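Local coordinates for T CELL surface glycoprotein CD4 (Rattus norvegicus, PDB 1CID), which probably acts as a T-cell co-receptor for class II MHC molecules, its third and fourth immunoglobulin-like domains making up this fragment, at residues P127-I132 / L163-E168; V79-A84 / V106-Q111. All blocks are in the same frame, centred on the assembly; numbering follows the deposited sequence.

Contact 1: residues P127-I132 / L163-E168; sequences PKMRLI and LSEGEE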
loop_
_atom_site.group_PDB
_atom_site.type_symbol
_atom_site.label_atom_id
_atom_site.label_comp_id
_atom_site.label_asym_id
_atom_site.label_seq_id
_atom_site.Cartn_x
_atom_site.Cartn_y
_atom_site.Cartn_z
ATOM N N PRO A 127 -14.821 -4.271 -5.702
ATOM C CA PRO A 127 -16.075 -3.497 -5.845
ATOM C C PRO A 127 -17.143 -3.854 -4.793
ATOM O O PRO A 127 -18.305 -3.412 -4.808
ATOM C CB PRO A 127 -16.476 -3.802 -7.291
ATOM C CG PRO A 127 -16.243 -5.330 -7.281
ATOM C CD PRO A 127 -14.893 -5.490 -6.546
ATOM N N LYS A 128 -16.805 -4.714 -3.861
ATOM C CA LYS A 128 -17.535 -5.084 -2.641
ATOM C C LYS A 128 -16.636 -4.457 -1.519
ATOM O O LYS A 128 -16.134 -5.025 -0.511
ATOM C CB LYS A 128 -17.724 -6.569 -2.438
ATOM C CG LYS A 128 -16.367 -7.278 -2.540
ATOM C CD LYS A 128 -16.456 -8.684 -1.975
ATOM C CE LYS A 128 -15.643 -9.596 -2.912
ATOM N NZ LYS A 128 -16.313 -9.632 -4.265
ATOM N N MET A 129 -16.310 -3.184 -1.758
ATOM C CA MET A 129 -15.463 -2.283 -0.952
ATOM C C MET A 129 -16.144 -0.883 -0.947
ATOM O O MET A 129 -16.433 -0.395 -2.075
ATOM C CB MET A 129 -13.986 -2.123 -1.355
ATOM C CG MET A 129 -13.109 -3.016 -0.507
ATOM S SD MET A 129 -11.381 -3.202 -1.107
ATOM C CE MET A 129 -10.993 -4.688 -0.122
ATOM N N ARG A 130 -16.381 -0.387 0.286
ATOM C CA ARG A 130 -17.035 0.935 0.338
ATOM C C ARG A 130 -16.272 1.808 1.309
ATOM O O ARG A 130 -15.579 1.172 2.096
ATOM C CB ARG A 130 -18.494 0.829 0.638
ATOM C CG ARG A 130 -18.774 -0.312 1.594
ATOM C CD ARG A 130 -20.132 -0.941 1.333
ATOM N NE ARG A 130 -21.134 0.080 1.250
ATOM C CZ ARG A 130 -22.161 0.317 0.487
ATOM N NH1 ARG A 130 -22.415 -0.607 -0.403
ATOM N NH2 ARG A 130 -22.975 1.401 0.458
ATOM N N LEU A 131 -16.429 3.073 1.145
ATOM C CA LEU A 131 -15.777 4.069 1.984
ATOM C C LEU A 131 -16.870 4.671 2.904
ATOM O O LEU A 131 -18.049 4.836 2.525
ATOM C CB LEU A 131 -15.201 5.094 1.051
ATOM C CG LEU A 131 -13.744 5.269 0.651
ATOM C CD1 LEU A 131 -13.577 6.640 0.014
ATOM C CD2 LEU A 131 -12.815 5.067 1.831
ATOM N N ILE A 132 -16.397 4.943 4.092
ATOM C CA ILE A 132 -17.264 5.388 5.162
ATOM C C ILE A 132 -16.632 6.503 5.955
ATOM O O ILE A 132 -15.515 6.323 6.444
ATOM C CB ILE A 132 -17.434 4.076 6.022
ATOM C CG1 ILE A 132 -18.147 2.940 5.226
ATOM C CG2 ILE A 132 -18.138 4.281 7.371
ATOM C CD1 ILE A 132 -17.637 1.620 5.939
ATOM N N LEU A 163 -12.308 1.975 5.227
ATOM C CA LEU A 163 -12.317 1.156 3.993
ATOM C C LEU A 163 -12.725 -0.262 4.504
ATOM O O LEU A 163 -12.023 -0.851 5.364
ATOM C CB LEU A 163 -11.072 1.001 3.200
ATOM C CG LEU A 163 -10.620 0.510 1.857
ATOM C CD1 LEU A 163 -10.114 -0.895 1.944
ATOM C CD2 LEU A 163 -11.721 0.500 0.799
ATOM N N SER A 164 -13.829 -0.642 3.914
ATOM C CA SER A 164 -14.326 -1.952 4.318
ATOM C C SER A 164 -14.724 -2.724 3.076
ATOM O O SER A 164 -15.179 -2.130 2.097
ATOM C CB SER A 164 -15.515 -1.757 5.241
ATOM O OG SER A 164 -16.645 -1.230 4.557
ATOM N N GLU A 165 -14.506 -4.021 3.189
ATOM C CA GLU A 165 -14.915 -5.090 2.249
ATOM C C GLU A 165 -15.665 -6.113 3.167
ATOM O O GLU A 165 -15.152 -6.564 4.216
ATOM C CB GLU A 165 -13.932 -5.731 1.357
ATOM C CG GLU A 165 -14.329 -7.106 0.766
ATOM C CD GLU A 165 -13.314 -8.006 1.447
ATOM O OE1 GLU A 165 -13.553 -8.139 2.671
ATOM O OE2 GLU A 165 -12.321 -8.493 0.923
ATOM N N GLY A 166 -16.924 -6.262 2.740
ATOM C CA GLY A 166 -17.855 -7.081 3.516
ATOM C C GLY A 166 -18.002 -6.466 4.910
ATOM O O GLY A 166 -18.315 -5.251 4.978
ATOM N N GLU A 167 -17.835 -7.275 5.945
ATOM C CA GLU A 167 -17.932 -6.747 7.322
ATOM C C GLU A 167 -16.493 -6.503 7.808
ATOM O O GLU A 167 -16.221 -6.186 8.981
ATOM C CB GLU A 167 -18.608 -7.588 8.382
ATOM C CG GLU A 167 -18.867 -9.067 8.489
ATOM C CD GLU A 167 -19.767 -9.759 7.481
ATOM O OE1 GLU A 167 -19.441 -9.919 6.286
ATOM O OE2 GLU A 167 -20.876 -10.163 7.952
ATOM N N GLU A 168 -15.615 -6.685 6.816
ATOM C CA GLU A 168 -14.164 -6.525 7.026
ATOM C C GLU A 168 -13.692 -5.121 6.610
ATOM O O GLU A 168 -13.765 -4.458 5.575
ATOM C CB GLU A 168 -13.441 -7.695 6.432
ATOM C CG GLU A 168 -12.154 -8.217 7.100
ATOM C CD GLU A 168 -11.249 -8.714 5.949
ATOM O OE1 GLU A 168 -11.803 -9.638 5.278
ATOM O OE2 GLU A 168 -10.137 -8.061 5.862
#
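Strands 129-135 and 158-165 pair antiparallel in one sheet of the immunoglobulin fold of domain 4, where they correspond to strands C and F, and Arg130 and Leu131 pair with Ser164 and Leu163 across them. The axes of their short segments come within 4.8 Å. Arg130 and Ser164 form the hydrogen-bonded pair. Arg130 N donates to Ser164 O at 2.8 Å, and Ser164 N returns a bond to Arg130 O at 3.1 Å. Leu131 and Leu163 make the next pair, non-hydrogen-bonded.

Side chains alternate between the two faces of the sheet. Met129, Leu131 and Leu163 share the face that packs on strand 97-110 and on Tyr6 of strand 4-8, so this end of the sheet also meets domain 3. The extended Met129 chain slants across Leu163. Its CG lies 4.0 Å from Leu163 CD2, and SD faces Leu163 CD1. Farther out, Met129 CE turns to Glu165 CB at 3.5 Å. With an alanine at Met129, the ends of Leu163 and the CB of Glu165 are likely to lose the chain that spans them.

Glu165 CG stands anti to the backbone N (chi1 161°), which lays the side chain alongside Lys128, both pointing the same way. The contact is between methylenes, Lys128 CD to Glu165 CG at 3.8 Å. The charged ends stay apart, and Glu165 OE2 instead forms a salt bridge with Lys170. After Glu165 the chain reverses through a type II' turn, with Gly166 at its second position (phi 61°).

On the other face, Ser164 has an apolar neighbour: Ile132 CD1 comes within 3.3 Å of Ser164 OG.

Contact 2: residues V79-A84 / V106-Q111; sequences VSLQFA and VMKVTQ
Val106 packs its side chain against Val79, Leu81 and Ala84, where the E-F loop of the domain 3 immunoglobulin fold meets the long strand 97-110. That strand runs on from domain 3 into domain 4, so the contact lies at the junction of the two domains. It is an apolar packing of branched side chains.

Val106 can be followed outward. Its CB bond is directed toward the loop, and CB already lies under the Leu81 side chain. The two methyls then part. CG1 is anti to the backbone N (chi1 -175°) and is covered by the CD2 branch of Leu81. That branch is modelled too close to Val106 O, so its exact place is doubtful. CG2, anti to the carbonyl carbon, goes to Val79, Ser80 and Ala84, on both sides of Leu81 in sequence. It meets Val79 CG1 tip to tip at 3.5 Å. The carbonyl oxygen Ser80 O is almost as near, 3.6 Å from Val106 CG2. Ala84 CB adds a methyl 4.0 Å from Val106 CG2. One valine thus touches four loop residues.

The loop is turned tightly here. Phe83 N donates a backbone hydrogen bond to Ser80 O at 3.0 Å, so the oxygen beside Val106 CG2 has a polar partner as well. Phe83 O in turn accepts a bond from Trp32 NE1 of domain 3.

Leu81 is the loop residue that reaches farthest along the strand. Its side chain also touches Glu120 and Met122 of strand 116-122, the neighbour of strand 97-110 in domain 4. While one branch of Leu81 covers Val106, CD1 passes on to Lys108. The Lys108 side chain crosses Leu81 at about a right angle, and its CB sits 3.9 Å from Leu81 CD1.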
loop_
_atom_site.group_PDB
_atom_site.type_symbol
_atom_site.label_atom_id
_atom_site.label_comp_id
_atom_site.label_asym_id
_atom_site.label_seq_id
_atom_site.Cartn_x
_atom_site.Cartn_y
_atom_site.Cartn_z
ATOM N N VAL A 79 4.677 6.655 2.055
ATOM C CA VAL A 79 3.566 6.407 1.148
ATOM C C VAL A 79 2.816 7.610 0.655
ATOM O O VAL A 79 2.813 8.683 1.260
ATOM C CB VAL A 79 2.737 5.333 1.808
ATOM C CG1 VAL A 79 1.229 5.214 1.879
ATOM C CG2 VAL A 79 3.265 4.292 0.835
ATOM N N SER A 80 2.221 7.416 -0.527
ATOM C CA SER A 80 1.452 8.580 -1.117
ATOM C C SER A 80 0.448 7.998 -2.091
ATOM O O SER A 80 0.666 6.900 -2.550
ATOM C CB SER A 80 2.360 9.675 -1.562
ATOM O OG SER A 80 1.691 10.592 -2.432
ATOM N N LEU A 81 -0.720 8.551 -2.338
ATOM C CA LEU A 81 -1.760 8.068 -3.211
ATOM C C LEU A 81 -1.162 7.844 -4.605
ATOM O O LEU A 81 -1.707 7.013 -5.362
ATOM C CB LEU A 81 -2.966 8.991 -3.434
ATOM C CG LEU A 81 -3.860 9.249 -2.242
ATOM C CD1 LEU A 81 -4.891 10.309 -2.672
ATOM C CD2 LEU A 81 -4.483 7.991 -1.665
ATOM N N GLN A 82 -0.112 8.599 -4.810
ATOM C CA GLN A 82 0.542 8.501 -6.138
ATOM C C GLN A 82 1.347 7.224 -6.303
ATOM O O GLN A 82 1.531 6.974 -7.514
ATOM C CB GLN A 82 1.299 9.784 -6.458
ATOM C CG GLN A 82 2.474 10.143 -5.602
ATOM C CD GLN A 82 3.238 11.260 -6.271
ATOM O OE1 GLN A 82 3.116 12.456 -5.947
ATOM N NE2 GLN A 82 4.020 10.756 -7.241
ATOM N N PHE A 83 1.758 6.507 -5.286
ATOM C CA PHE A 83 2.510 5.272 -5.433
ATOM C C PHE A 83 1.588 4.054 -5.284
ATOM O O PHE A 83 2.124 2.932 -5.350
ATOM C CB PHE A 83 3.724 5.086 -4.515
ATOM C CG PHE A 83 4.654 6.240 -4.399
ATOM C CD1 PHE A 83 5.183 6.888 -5.522
ATOM C CD2 PHE A 83 5.032 6.714 -3.137
ATOM C CE1 PHE A 83 6.015 8.006 -5.443
ATOM C CE2 PHE A 83 5.879 7.824 -3.034
ATOM C CZ PHE A 83 6.385 8.456 -4.165
ATOM N N ALA A 84 0.324 4.202 -5.070
ATOM C CA ALA A 84 -0.498 3.011 -4.887
ATOM C C ALA A 84 -0.692 2.411 -6.277
ATOM O O ALA A 84 -0.878 3.266 -7.143
ATOM C CB ALA A 84 -1.818 3.454 -4.335
ATOM N N VAL A 106 -3.709 3.101 -0.561
ATOM C CA VAL A 106 -3.549 4.355 0.129
ATOM C C VAL A 106 -4.801 5.255 0.290
ATOM O O VAL A 106 -5.494 5.622 -0.634
ATOM C CB VAL A 106 -2.491 5.286 -0.493
ATOM C CG1 VAL A 106 -2.241 6.546 0.317
ATOM C CG2 VAL A 106 -1.208 4.528 -0.551
ATOM N N MET A 107 -4.990 5.703 1.524
ATOM C CA MET A 107 -6.082 6.554 1.984
ATOM C C MET A 107 -5.581 7.950 2.348
ATOM O O MET A 107 -4.526 8.016 3.007
ATOM C CB MET A 107 -6.673 6.031 3.295
ATOM C CG MET A 107 -7.911 6.726 3.778
ATOM S SD MET A 107 -8.874 5.921 5.038
ATOM C CE MET A 107 -9.811 4.596 4.396
ATOM N N LYS A 108 -6.386 8.894 1.948
ATOM C CA LYS A 108 -6.068 10.309 2.283
ATOM C C LYS A 108 -7.312 11.089 2.786
ATOM O O LYS A 108 -8.241 11.356 1.978
ATOM C CB LYS A 108 -5.471 11.109 1.136
ATOM C CG LYS A 108 -4.972 12.576 1.546
ATOM C CD LYS A 108 -4.728 13.544 0.443
ATOM C CE LYS A 108 -4.337 14.959 0.728
ATOM N NZ LYS A 108 -3.109 15.295 1.555
ATOM N N VAL A 109 -7.283 11.449 4.079
ATOM C CA VAL A 109 -8.382 12.171 4.731
ATOM C C VAL A 109 -7.947 13.648 4.862
ATOM O O VAL A 109 -6.886 13.772 5.475
ATOM C CB VAL A 109 -8.802 11.798 6.154
ATOM C CG1 VAL A 109 -10.122 12.408 6.677
ATOM C CG2 VAL A 109 -8.965 10.314 6.382
ATOM N N THR A 110 -8.772 14.526 4.351
ATOM C CA THR A 110 -8.611 15.945 4.432
ATOM C C THR A 110 -9.941 16.693 4.620
ATOM O O THR A 110 -11.035 16.298 4.298
ATOM C CB THR A 110 -7.876 16.604 3.209
ATOM O OG1 THR A 110 -8.750 16.446 2.060
ATOM C CG2 THR A 110 -6.458 16.064 3.021
ATOM N N GLN A 111 -9.765 17.847 5.192
ATOM C CA GLN A 111 -10.637 18.957 5.525
ATOM C C GLN A 111 -10.068 20.113 4.668
ATOM O O GLN A 111 -9.138 20.856 5.068
ATOM C CB GLN A 111 -10.575 19.365 6.978
ATOM C CG GLN A 111 -11.658 20.372 7.292
ATOM C CD GLN A 111 -11.879 20.681 8.735
ATOM O OE1 GLN A 111 -11.340 20.445 9.815
ATOM N NE2 GLN A 111 -12.987 21.407 8.854
#

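The two contacts have centres about 17 Å apart and follow one another in series along the chain. Strand 97-110 joins them. Val106 and the CB of Lys108 are directed toward the loop 79-84 of contact 2, whereas Met107 between them is directed away from it. Met107 CE packs against contact 1, 3.7 Å from Leu163 N and 4.0 Å from Leu131 CD2. Met107 also touches Cys119 and Cys161, the disulfide-bonded pair of domain 4. One strand therefore carries the domain 3 packing on one side and the sheet of contact 1 on the other. Neither contact contains a bound ligand; both belong to the framework.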